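PDB 3K6K: Esterase/lipase from Uncultured bacterium, which probably hydrolyses carboxylic ester bonds, as a hormone-sensitive-lipase homologue with the alpha/beta hydrolase fold. Local coordinates for residues M243-G248 against T258-R263; D189-R194 against D224-L229; P277-V282 against V290-I295; L162-M167 against I230-A235. All coordinates share one frame; numbering follows the deposited sequence.

Interaction 1 (M243-G248 against T258-R263). With SO4 (sulfate ion), chain I; SO4 (sulfate ion), chain F.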
# COMPACT_ATOMS: atom_id res chain seq x y z
N MET A 243 -2.02 -7.08 7.51
CA MET A 243 -2.90 -7.06 6.37
C MET A 243 -2.09 -6.94 5.08
O MET A 243 -1.13 -6.15 5.01
CB MET A 243 -3.83 -5.88 6.50
CG MET A 243 -4.90 -5.99 7.58
SD MET A 243 -5.87 -4.45 7.49
CE MET A 243 -7.22 -4.65 8.66
N LEU A 244 -2.45 -7.76 4.08
CA LEU A 244 -1.99 -7.59 2.71
C LEU A 244 -3.27 -7.34 1.94
O LEU A 244 -4.21 -8.13 2.03
CB LEU A 244 -1.26 -8.83 2.22
CG LEU A 244 -0.72 -8.78 0.76
CD1 LEU A 244 0.57 -7.85 0.57
CD2 LEU A 244 -0.51 -10.19 0.21
N ILE A 245 -3.36 -6.18 1.28
CA ILE A 245 -4.45 -5.81 0.37
C ILE A 245 -3.92 -5.77 -1.10
O ILE A 245 -2.87 -5.17 -1.41
CB ILE A 245 -5.10 -4.43 0.77
CG1 ILE A 245 -5.51 -4.41 2.24
CG2 ILE A 245 -6.36 -4.14 -0.07
CD1 ILE A 245 -5.75 -3.11 2.73
N HIS A 246 -4.58 -6.47 -2.01
CA HIS A 246 -4.33 -6.22 -3.43
C HIS A 246 -5.54 -5.58 -4.08
O HIS A 246 -6.67 -5.81 -3.61
CB HIS A 246 -3.98 -7.50 -4.14
CG HIS A 246 -2.57 -7.90 -3.90
ND1 HIS A 246 -1.93 -8.85 -4.66
CD2 HIS A 246 -1.66 -7.42 -3.03
CE1 HIS A 246 -0.69 -8.98 -4.23
NE2 HIS A 246 -0.49 -8.09 -3.26
N VAL A 247 -5.35 -4.81 -5.14
CA VAL A 247 -6.51 -4.23 -5.81
C VAL A 247 -6.05 -3.73 -7.19
O VAL A 247 -4.84 -3.57 -7.42
CB VAL A 247 -7.12 -3.07 -4.90
CG1 VAL A 247 -6.07 -1.92 -4.66
CG2 VAL A 247 -8.44 -2.54 -5.41
N GLY A 248 -7.01 -3.49 -8.09
CA GLY A 248 -6.72 -2.95 -9.41
C GLY A 248 -7.03 -1.47 -9.51
O GLY A 248 -7.74 -0.91 -8.65
N THR A 258 -7.47 1.90 -0.29
CA THR A 258 -6.61 2.94 0.21
C THR A 258 -7.15 3.43 1.56
O THR A 258 -6.37 3.75 2.50
CB THR A 258 -6.53 4.16 -0.76
OG1 THR A 258 -7.83 4.72 -0.87
CG2 THR A 258 -6.23 3.77 -2.04
N THR A 259 -8.47 3.50 1.70
CA THR A 259 -9.05 3.99 2.98
C THR A 259 -8.92 3.05 4.15
O THR A 259 -8.57 3.48 5.27
CB THR A 259 -10.49 4.45 2.88
OG1 THR A 259 -10.58 5.46 1.89
CG2 THR A 259 -10.95 5.12 4.24
N LEU A 260 -9.21 1.79 3.92
CA LEU A 260 -8.86 0.80 4.92
C LEU A 260 -7.38 0.82 5.30
O LEU A 260 -6.99 0.52 6.45
CB LEU A 260 -9.19 -0.58 4.41
CG LEU A 260 -9.60 -1.79 5.28
CD1 LEU A 260 -8.78 -3.05 4.89
CD2 LEU A 260 -9.80 -1.60 6.81
N ALA A 261 -6.52 1.08 4.32
CA ALA A 261 -5.08 1.15 4.63
C ALA A 261 -4.86 2.39 5.52
O ALA A 261 -4.19 2.30 6.54
CB ALA A 261 -4.24 1.20 3.32
N GLU A 262 -5.43 3.54 5.14
CA GLU A 262 -5.30 4.71 5.97
C GLU A 262 -5.61 4.38 7.45
O GLU A 262 -4.73 4.56 8.36
CB GLU A 262 -6.24 5.83 5.48
CG GLU A 262 -6.00 7.17 6.13
CD GLU A 262 -6.79 8.21 5.45
OE1 GLU A 262 -6.26 8.91 4.61
OE2 GLU A 262 -7.99 8.28 5.70
N ARG A 263 -6.80 3.83 7.67
CA ARG A 263 -7.36 3.71 8.97
C ARG A 263 -6.77 2.51 9.69
O ARG A 263 -6.50 2.52 10.92
CB ARG A 263 -8.90 3.64 8.92
CG ARG A 263 -9.57 4.82 8.11
CD ARG A 263 -9.10 6.24 8.60
NE ARG A 263 -9.73 7.32 7.82
CZ ARG A 263 -10.99 7.75 8.00
NH1 ARG A 263 -11.74 7.22 8.97
NH2 ARG A 263 -11.50 8.71 7.22
S SO4 I . -7.99 7.94 0.65
O1 SO4 I . -8.47 7.08 -0.44
O2 SO4 I . -7.80 9.30 0.11
O3 SO4 I . -8.96 7.87 1.76
O4 SO4 I . -6.67 7.55 1.15
S SO4 F . -14.67 9.84 7.59
O1 SO4 F . -14.53 10.15 6.17
O2 SO4 F . -14.00 10.91 8.36
O3 SO4 F . -16.09 9.63 7.94
O4 SO4 F . -14.03 8.58 7.96
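L260 presents its CD1 methyl to two strand side chains, 3.7 Å from I245 CD1 and 4.1 Å from M243 SD. The approaches differ. M243 passes L260 at about a right angle and touches with its sulfur; I245 comes in aslant and uses the end of its longer branch. M243 spans the gap because its chain is extended beyond CG (chi2 -179°). I245 CA and A261 CA, the nearest CA pair, are 8.2 Å apart, so side chains make the contact. The contact packs the first strand of the beta-alpha-beta unit 243-248, 254-266, 271-276 of the alpha/beta hydrolase fold against its helix, and M183 of strand 180-184 touches all three side chains. Farther round the helix, R263 NE forms a salt bridge to E262 OE2 at 2.9 Å, almost straight at 169°, using the anti lone pair of an oxygen lying in the guanidinium plane. At another edge, R263 NH1 and NH2 both donate to O4 of a sulfate (chain F), NH2 at 2.6 Å. A leucine in place of R263 would probably leave E262 OE2 without this salt-bridge mate and deprive the sulfate of two donors. W195 of the second subunit makes a cation-pi contact with R263.

Interaction 2 (D189-R194 against D224-L229). With SO4 (sulfate ion), chain F.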
# COMPACT_ATOMS: atom_id res chain seq x y z
N ASP A 189 -16.79 -0.28 2.54
CA ASP A 189 -17.55 0.92 2.85
C ASP A 189 -18.89 0.92 2.12
O ASP A 189 -18.97 1.46 1.03
CB ASP A 189 -16.80 2.15 2.43
CG ASP A 189 -17.43 3.43 2.98
OD1 ASP A 189 -16.79 4.49 2.91
OD2 ASP A 189 -18.57 3.38 3.48
N LEU A 190 -19.93 0.33 2.73
CA LEU A 190 -21.25 0.28 2.10
C LEU A 190 -21.96 1.61 1.98
O LEU A 190 -23.09 1.67 1.45
CB LEU A 190 -22.15 -0.74 2.76
CG LEU A 190 -21.84 -2.09 2.09
CD1 LEU A 190 -20.40 -2.55 2.40
CD2 LEU A 190 -22.86 -3.13 2.55
N THR A 191 -21.30 2.68 2.41
CA THR A 191 -21.79 4.02 2.06
C THR A 191 -21.52 4.42 0.63
O THR A 191 -22.17 5.32 0.13
CB THR A 191 -21.31 5.17 3.01
OG1 THR A 191 -19.98 5.56 2.67
CG2 THR A 191 -21.38 4.79 4.50
N LEU A 192 -20.52 3.83 -0.03
CA LEU A 192 -20.25 4.13 -1.45
C LEU A 192 -20.18 5.62 -1.82
O LEU A 192 -20.99 6.08 -2.62
CB LEU A 192 -21.29 3.43 -2.35
CG LEU A 192 -21.54 1.91 -2.14
CD1 LEU A 192 -22.84 1.50 -2.77
CD2 LEU A 192 -20.45 1.06 -2.75
N SER A 193 -19.17 6.35 -1.34
CA SER A 193 -19.23 7.83 -1.24
C SER A 193 -17.89 8.50 -1.47
O SER A 193 -17.81 9.73 -1.66
CB SER A 193 -19.91 8.23 0.07
OG SER A 193 -19.14 7.84 1.19
N ARG A 194 -16.85 7.67 -1.45
CA ARG A 194 -15.43 8.04 -1.44
C ARG A 194 -14.97 8.34 -2.88
O ARG A 194 -15.75 8.19 -3.84
CB ARG A 194 -14.65 6.89 -0.73
CG ARG A 194 -14.79 7.08 0.78
CD ARG A 194 -14.31 6.04 1.78
NE ARG A 194 -13.63 6.86 2.74
CZ ARG A 194 -14.13 7.37 3.85
NH1 ARG A 194 -15.32 7.06 4.33
NH2 ARG A 194 -13.37 8.19 4.53
N ASP A 224 -27.48 0.17 10.13
CA ASP A 224 -26.77 1.39 9.73
C ASP A 224 -25.57 1.04 8.83
O ASP A 224 -24.83 0.07 9.10
CB ASP A 224 -26.33 2.22 10.95
CG ASP A 224 -25.47 3.45 10.55
OD1 ASP A 224 -25.64 4.05 9.45
OD2 ASP A 224 -24.60 3.82 11.37
N ARG A 225 -25.37 1.85 7.79
CA ARG A 225 -24.37 1.52 6.79
C ARG A 225 -22.98 1.69 7.34
O ARG A 225 -22.04 1.25 6.70
CB ARG A 225 -24.53 2.34 5.52
CG ARG A 225 -25.28 1.60 4.43
CD ARG A 225 -25.83 2.57 3.39
NE ARG A 225 -26.83 1.89 2.54
CZ ARG A 225 -26.55 1.07 1.51
NH1 ARG A 225 -25.29 0.75 1.16
NH2 ARG A 225 -27.57 0.53 0.84
N LYS A 226 -22.85 2.33 8.51
CA LYS A 226 -21.54 2.58 9.14
C LYS A 226 -21.35 1.76 10.42
O LYS A 226 -20.45 2.02 11.22
CB LYS A 226 -21.37 4.05 9.41
CG LYS A 226 -21.70 4.91 8.26
CD LYS A 226 -21.10 6.25 8.55
CE LYS A 226 -22.01 7.39 8.12
NZ LYS A 226 -21.26 8.67 8.40
N ASN A 227 -22.21 0.78 10.61
CA ASN A 227 -21.90 -0.25 11.55
C ASN A 227 -20.48 -0.72 11.28
O ASN A 227 -20.18 -1.14 10.18
CB ASN A 227 -22.85 -1.40 11.34
CG ASN A 227 -22.87 -2.35 12.49
OD1 ASN A 227 -23.95 -2.67 13.02
ND2 ASN A 227 -21.71 -2.87 12.87
N PRO A 228 -19.62 -0.71 12.31
CA PRO A 228 -18.25 -1.18 12.13
C PRO A 228 -18.20 -2.56 11.51
O PRO A 228 -17.35 -2.80 10.70
CB PRO A 228 -17.70 -1.21 13.55
CG PRO A 228 -18.40 -0.10 14.18
CD PRO A 228 -19.81 -0.14 13.66
N LEU A 229 -19.14 -3.45 11.84
CA LEU A 229 -19.11 -4.85 11.35
C LEU A 229 -19.68 -5.03 9.93
O LEU A 229 -19.56 -6.11 9.33
CB LEU A 229 -19.87 -5.77 12.32
CG LEU A 229 -19.07 -6.45 13.42
CD1 LEU A 229 -18.05 -5.52 14.01
CD2 LEU A 229 -20.04 -6.90 14.47
S SO4 F . -14.67 9.84 7.59
O1 SO4 F . -14.53 10.15 6.17
O2 SO4 F . -14.00 10.91 8.36
O3 SO4 F . -16.09 9.63 7.94
O4 SO4 F . -14.03 8.58 7.96
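The guanidinium of R225 turns an edge to the backbone carbonyl of L190, which lies near its plane; NH1 donates to L190 O, although the modelled 2.4 Å is too short to be taken literally. R225 is extended from CG to NE, and its CG and CD pass along the same carbonyl oxygen, CD at 3.5 Å from L190 O. The R194 guanidinium is also engaged at its edges: NH1 forms a salt bridge to D189 OD1 at 3.3 Å, with an N-H...O angle of 165°, while NH2 donates to O1 of a sulfate at 2.8 Å. The carboxylate of D189 is met differently. T191 OG1 and T191 N reach its OD2 from the same face, each about 40° out of the plane, with OG1 2.7 Å from OD2. The backbone donor makes this an Asx turn, set within the type I turn D189-L192; the opposing loop has its own type I turn, D224-N227. T191 OG1, placed between the backbone N and the carbonyl carbon (chi1 80°), also accepts from S193 OG at 2.8 Å. That rotation leaves CG2 for the other loop, 3.8 Å from K226 CG and 4.1 Å from R225 CB, with T191 and R225 sliding past each other in opposite directions. With an alanine in place of T191, S193 OG would probably lose its acceptor, D189 OD2 one of its donors, and a gap would open beside K226 CG. R225 NH2 also forms a salt bridge with E217, and S231 OG bonds both R225 O and L190 N.

Interaction 3 (P277-V282 against V290-I295)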
# COMPACT_ATOMS: atom_id res chain seq x y z
N PRO A 277 -1.95 -1.84 -12.08
CA PRO A 277 -2.26 -1.09 -13.31
C PRO A 277 -3.19 -1.86 -14.28
O PRO A 277 -2.96 -3.05 -14.60
CB PRO A 277 -0.88 -0.86 -13.96
CG PRO A 277 0.15 -1.26 -12.96
CD PRO A 277 -0.51 -1.90 -11.78
N ASP A 278 -4.23 -1.20 -14.78
CA ASP A 278 -5.12 -1.84 -15.79
C ASP A 278 -5.82 -3.15 -15.31
O ASP A 278 -6.32 -3.93 -16.16
CB ASP A 278 -4.33 -2.18 -17.08
CG ASP A 278 -3.72 -0.95 -17.75
OD1 ASP A 278 -4.35 0.12 -17.81
OD2 ASP A 278 -2.58 -1.08 -18.27
N MET A 279 -5.84 -3.44 -14.01
CA MET A 279 -6.56 -4.64 -13.51
C MET A 279 -7.96 -4.30 -12.99
O MET A 279 -8.15 -3.28 -12.33
CB MET A 279 -5.76 -5.38 -12.43
CG MET A 279 -4.48 -6.05 -13.02
SD MET A 279 -5.03 -7.30 -14.22
CE MET A 279 -4.57 -6.32 -15.66
N PRO A 280 -8.94 -5.13 -13.32
CA PRO A 280 -10.31 -4.84 -12.84
C PRO A 280 -10.53 -5.50 -11.49
O PRO A 280 -9.61 -6.13 -10.94
CB PRO A 280 -11.18 -5.55 -13.89
CG PRO A 280 -10.32 -6.85 -14.20
CD PRO A 280 -8.93 -6.22 -14.32
N HIS A 281 -11.75 -5.38 -10.99
CA HIS A 281 -12.15 -5.91 -9.72
C HIS A 281 -11.77 -7.38 -9.60
O HIS A 281 -12.05 -8.14 -10.52
CB HIS A 281 -13.65 -5.79 -9.64
CG HIS A 281 -14.20 -5.85 -8.26
ND1 HIS A 281 -13.62 -5.16 -7.21
CD2 HIS A 281 -15.27 -6.50 -7.75
CE1 HIS A 281 -14.33 -5.40 -6.11
NE2 HIS A 281 -15.33 -6.20 -6.41
N VAL A 282 -11.20 -7.77 -8.47
CA VAL A 282 -10.75 -9.13 -8.19
C VAL A 282 -10.10 -9.82 -9.43
O VAL A 282 -10.46 -10.91 -9.83
CB VAL A 282 -11.86 -10.05 -7.54
CG1 VAL A 282 -11.18 -11.29 -6.98
CG2 VAL A 282 -12.66 -9.33 -6.37
N VAL A 290 -5.35 -12.51 -18.13
CA VAL A 290 -4.30 -11.52 -17.94
C VAL A 290 -3.17 -12.06 -17.05
O VAL A 290 -3.39 -12.80 -16.10
CB VAL A 290 -4.85 -10.18 -17.45
CG1 VAL A 290 -5.63 -9.51 -18.54
CG2 VAL A 290 -5.74 -10.37 -16.19
N ASN A 291 -1.95 -11.68 -17.38
CA ASN A 291 -0.74 -12.16 -16.71
C ASN A 291 -0.62 -11.69 -15.25
O ASN A 291 -0.23 -12.49 -14.38
CB ASN A 291 0.49 -11.75 -17.50
CG ASN A 291 1.77 -12.38 -16.94
OD1 ASN A 291 2.71 -11.62 -16.60
ND2 ASN A 291 1.81 -13.77 -16.81
N ALA A 292 -1.02 -10.45 -14.97
CA ALA A 292 -0.96 -9.89 -13.59
C ALA A 292 -1.70 -10.67 -12.49
O ALA A 292 -1.39 -10.56 -11.28
CB ALA A 292 -1.42 -8.39 -13.58
N ALA A 293 -2.69 -11.45 -12.89
CA ALA A 293 -3.37 -12.33 -11.95
C ALA A 293 -2.49 -13.46 -11.46
O ALA A 293 -2.50 -13.75 -10.27
CB ALA A 293 -4.70 -12.87 -12.55
N ASP A 294 -1.75 -14.11 -12.35
CA ASP A 294 -0.82 -15.15 -11.89
C ASP A 294 0.21 -14.55 -10.97
O ASP A 294 0.51 -15.18 -10.00
CB ASP A 294 -0.06 -15.90 -13.00
CG ASP A 294 -0.93 -16.26 -14.18
OD1 ASP A 294 -0.36 -16.16 -15.32
OD2 ASP A 294 -2.15 -16.62 -13.97
N ILE A 295 0.71 -13.35 -11.29
CA ILE A 295 1.74 -12.69 -10.48
C ILE A 295 1.19 -12.31 -9.10
O ILE A 295 1.87 -12.45 -8.08
CB ILE A 295 2.32 -11.42 -11.18
CG1 ILE A 295 2.71 -11.69 -12.63
CG2 ILE A 295 3.60 -10.87 -10.47
CD1 ILE A 295 3.15 -10.31 -13.42
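M279 supplies the whole first side of this contact, and every interaction between the two segments is apolar. Its SD lies 3.7 Å from V290 CG2 and 3.8 Å from A292 CB, and its CG is 3.9 Å from that same A292 CB. The sulfur therefore meets two methyl groups at nearly equal distance. M279 and V290 reach toward each other tip to tip, whereas A292 is met along the M279 chain, by two successive atoms. The bend at chi2 (-64°), followed by another at chi3, puts SD rather than the terminal methyl against both partners. V290 answers with CG2, the branch that stands between its backbone N and carbonyl carbon.

Backbone contributions are indirect. M279 CA and A292 CA, the nearest such pair, are 7.7 Å apart, so the side chains bridge the segments. M279 is bonded through its backbone to E250, and V290 lies in the loop that leads into helix 291-305. P18 and F21 of helix 18-30 pack on M279 and V290 respectively, and W276 packs on A292.

One ring contact lies within the loop itself: V282 CG2 sits 4.0 Å above one face of H281, over its centre. H281 ND1 is hydrogen-bonded to E251 OE1 and its side chain touches S157, an arrangement consistent with a Ser-His-Glu triad of the alpha/beta hydrolase fold. The M279 cluster thus joins the probable histidine loop to the start of helix 291-305 by dispersion and shape, a thioether against methyl groups, with neither charge pairing nor directional bonds to set its geometry.

Interaction 4 (L162-M167 against I230-A235)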
# COMPACT_ATOMS: atom_id res chain seq x y z
N LEU A 162 -15.67 -9.22 5.08
CA LEU A 162 -15.84 -10.19 6.13
C LEU A 162 -14.55 -10.68 6.73
O LEU A 162 -14.55 -11.04 7.92
CB LEU A 162 -16.68 -11.38 5.63
CG LEU A 162 -18.10 -11.07 5.10
CD1 LEU A 162 -18.56 -12.21 4.22
CD2 LEU A 162 -19.13 -10.79 6.28
N THR A 163 -13.47 -10.77 5.94
CA THR A 163 -12.20 -11.10 6.56
C THR A 163 -11.74 -10.09 7.62
O THR A 163 -11.18 -10.49 8.61
CB THR A 163 -11.07 -11.51 5.60
OG1 THR A 163 -9.85 -10.77 5.89
CG2 THR A 163 -11.46 -11.43 4.19
N THR A 164 -12.04 -8.81 7.44
CA THR A 164 -11.86 -7.84 8.53
C THR A 164 -12.92 -7.94 9.62
O THR A 164 -12.59 -8.40 10.74
CB THR A 164 -11.66 -6.47 8.02
OG1 THR A 164 -10.44 -6.50 7.31
CG2 THR A 164 -11.51 -5.46 9.18
N ALA A 165 -14.17 -7.55 9.30
CA ALA A 165 -15.34 -7.81 10.18
C ALA A 165 -15.34 -9.10 11.04
O ALA A 165 -15.38 -9.03 12.25
CB ALA A 165 -16.60 -7.75 9.35
N SER A 166 -15.25 -10.28 10.45
CA SER A 166 -15.15 -11.53 11.25
C SER A 166 -14.07 -11.53 12.36
O SER A 166 -14.24 -12.20 13.40
CB SER A 166 -14.87 -12.74 10.35
OG SER A 166 -13.53 -12.72 9.81
N MET A 167 -12.97 -10.80 12.15
CA MET A 167 -11.88 -10.82 13.13
C MET A 167 -12.15 -9.78 14.22
O MET A 167 -11.77 -10.00 15.39
CB MET A 167 -10.49 -10.64 12.48
CG MET A 167 -10.15 -11.80 11.61
SD MET A 167 -10.07 -13.35 12.59
CE MET A 167 -11.61 -14.18 12.04
N ILE A 230 -20.29 -3.97 9.42
CA ILE A 230 -20.75 -3.88 8.04
C ILE A 230 -19.69 -3.15 7.17
O ILE A 230 -19.25 -3.65 6.14
CB ILE A 230 -22.12 -3.10 7.99
CG1 ILE A 230 -23.22 -3.83 8.77
CG2 ILE A 230 -22.62 -2.86 6.55
CD1 ILE A 230 -24.59 -3.17 8.67
N SER A 231 -19.34 -1.94 7.57
CA SER A 231 -18.33 -1.11 6.89
C SER A 231 -17.06 -0.89 7.77
O SER A 231 -16.86 0.19 8.41
CB SER A 231 -18.92 0.22 6.43
OG SER A 231 -20.03 0.05 5.54
N PRO A 232 -16.16 -1.90 7.78
CA PRO A 232 -15.04 -1.89 8.71
C PRO A 232 -14.17 -0.63 8.59
O PRO A 232 -13.46 -0.27 9.52
CB PRO A 232 -14.30 -3.19 8.33
CG PRO A 232 -15.40 -4.11 7.87
CD PRO A 232 -16.17 -3.16 6.99
N VAL A 233 -14.27 0.06 7.48
CA VAL A 233 -13.65 1.36 7.37
C VAL A 233 -13.99 2.30 8.58
O VAL A 233 -13.16 3.10 9.01
CB VAL A 233 -13.95 1.94 5.97
CG1 VAL A 233 -14.04 3.37 5.98
CG2 VAL A 233 -12.88 1.48 4.98
N TYR A 234 -15.17 2.16 9.15
CA TYR A 234 -15.58 2.99 10.28
C TYR A 234 -15.25 2.33 11.62
O TYR A 234 -15.62 2.86 12.63
CB TYR A 234 -17.09 3.37 10.14
CG TYR A 234 -17.29 4.11 8.82
CD1 TYR A 234 -16.91 5.45 8.69
CD2 TYR A 234 -17.76 3.44 7.69
CE1 TYR A 234 -17.02 6.10 7.46
CE2 TYR A 234 -17.87 4.08 6.47
CZ TYR A 234 -17.50 5.40 6.35
OH TYR A 234 -17.61 6.04 5.12
N ALA A 235 -14.55 1.20 11.65
CA ALA A 235 -14.28 0.49 12.93
C ALA A 235 -13.17 1.08 13.82
O ALA A 235 -12.44 1.99 13.43
CB ALA A 235 -14.01 -1.00 12.68
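Helix 158-172, which follows the probable nucleophile elbow at S157, receives the ring of P232 against T164 and A165. Two ring atoms do the touching. P232 CB lies 3.7 Å from T164 CG2, the two side chains crossing at a slant, while P232 CG comes 3.9 Å from A165 N and 4.1 Å from A165 CB. The proline therefore packs partly on the helix backbone, which the small A165 side chain permits; A165 CA and P232 CA are only 6.1 Å apart. T164 OG1 stands beside the backbone N (chi1 -64°), which leaves CG2 anti to that N, and this methyl meets the ring.

Both partners have local order. P232 opens the 3-10 segment 232-234, where A235 N bonds P232 O at 2.8 Å and Y234 N bonds S231 O. On the helix, L162 O accepts from both S166 N and S166 OG, the latter at 2.7 Å and tilted 17° from the carbonyl plane, which ties that hydroxyl to the preceding helical turn. T164 also touches M183 of strand 180-184, whereas L162 and S166 touch F86 of strand 82-86. The contact is thus between a helix packed on the central sheet and the loop leading to strand 243-248, a layered arrangement of the alpha/beta hydrolase fold.

How the interactions relate
Interactions 2 and 4 are close neighbours, with centres 10 Å apart, and are joined by a probable, weak hydrogen bond between D189 OD1 and Y234 OH (2.8 Å). Interaction 1 meets interaction 4 where V233 CG2 packs 3.8 Å from L260 N, and meets interaction 2 through one sulfate bound by both arginines, R194 NH2 and R263 NH2 lying 3.3 Å apart. Separately, G248 CA packs 4.0 Å from M279 CB, joining interaction 1 to interaction 3; interactions 3 and 4 lie on opposite sides of the chain's centre, their own centres about 25 Å apart. The probable triad ties in three of them: H281 belongs to interaction 3, E251 bonds G248 of interaction 1, and S157 precedes the helix of interaction 4.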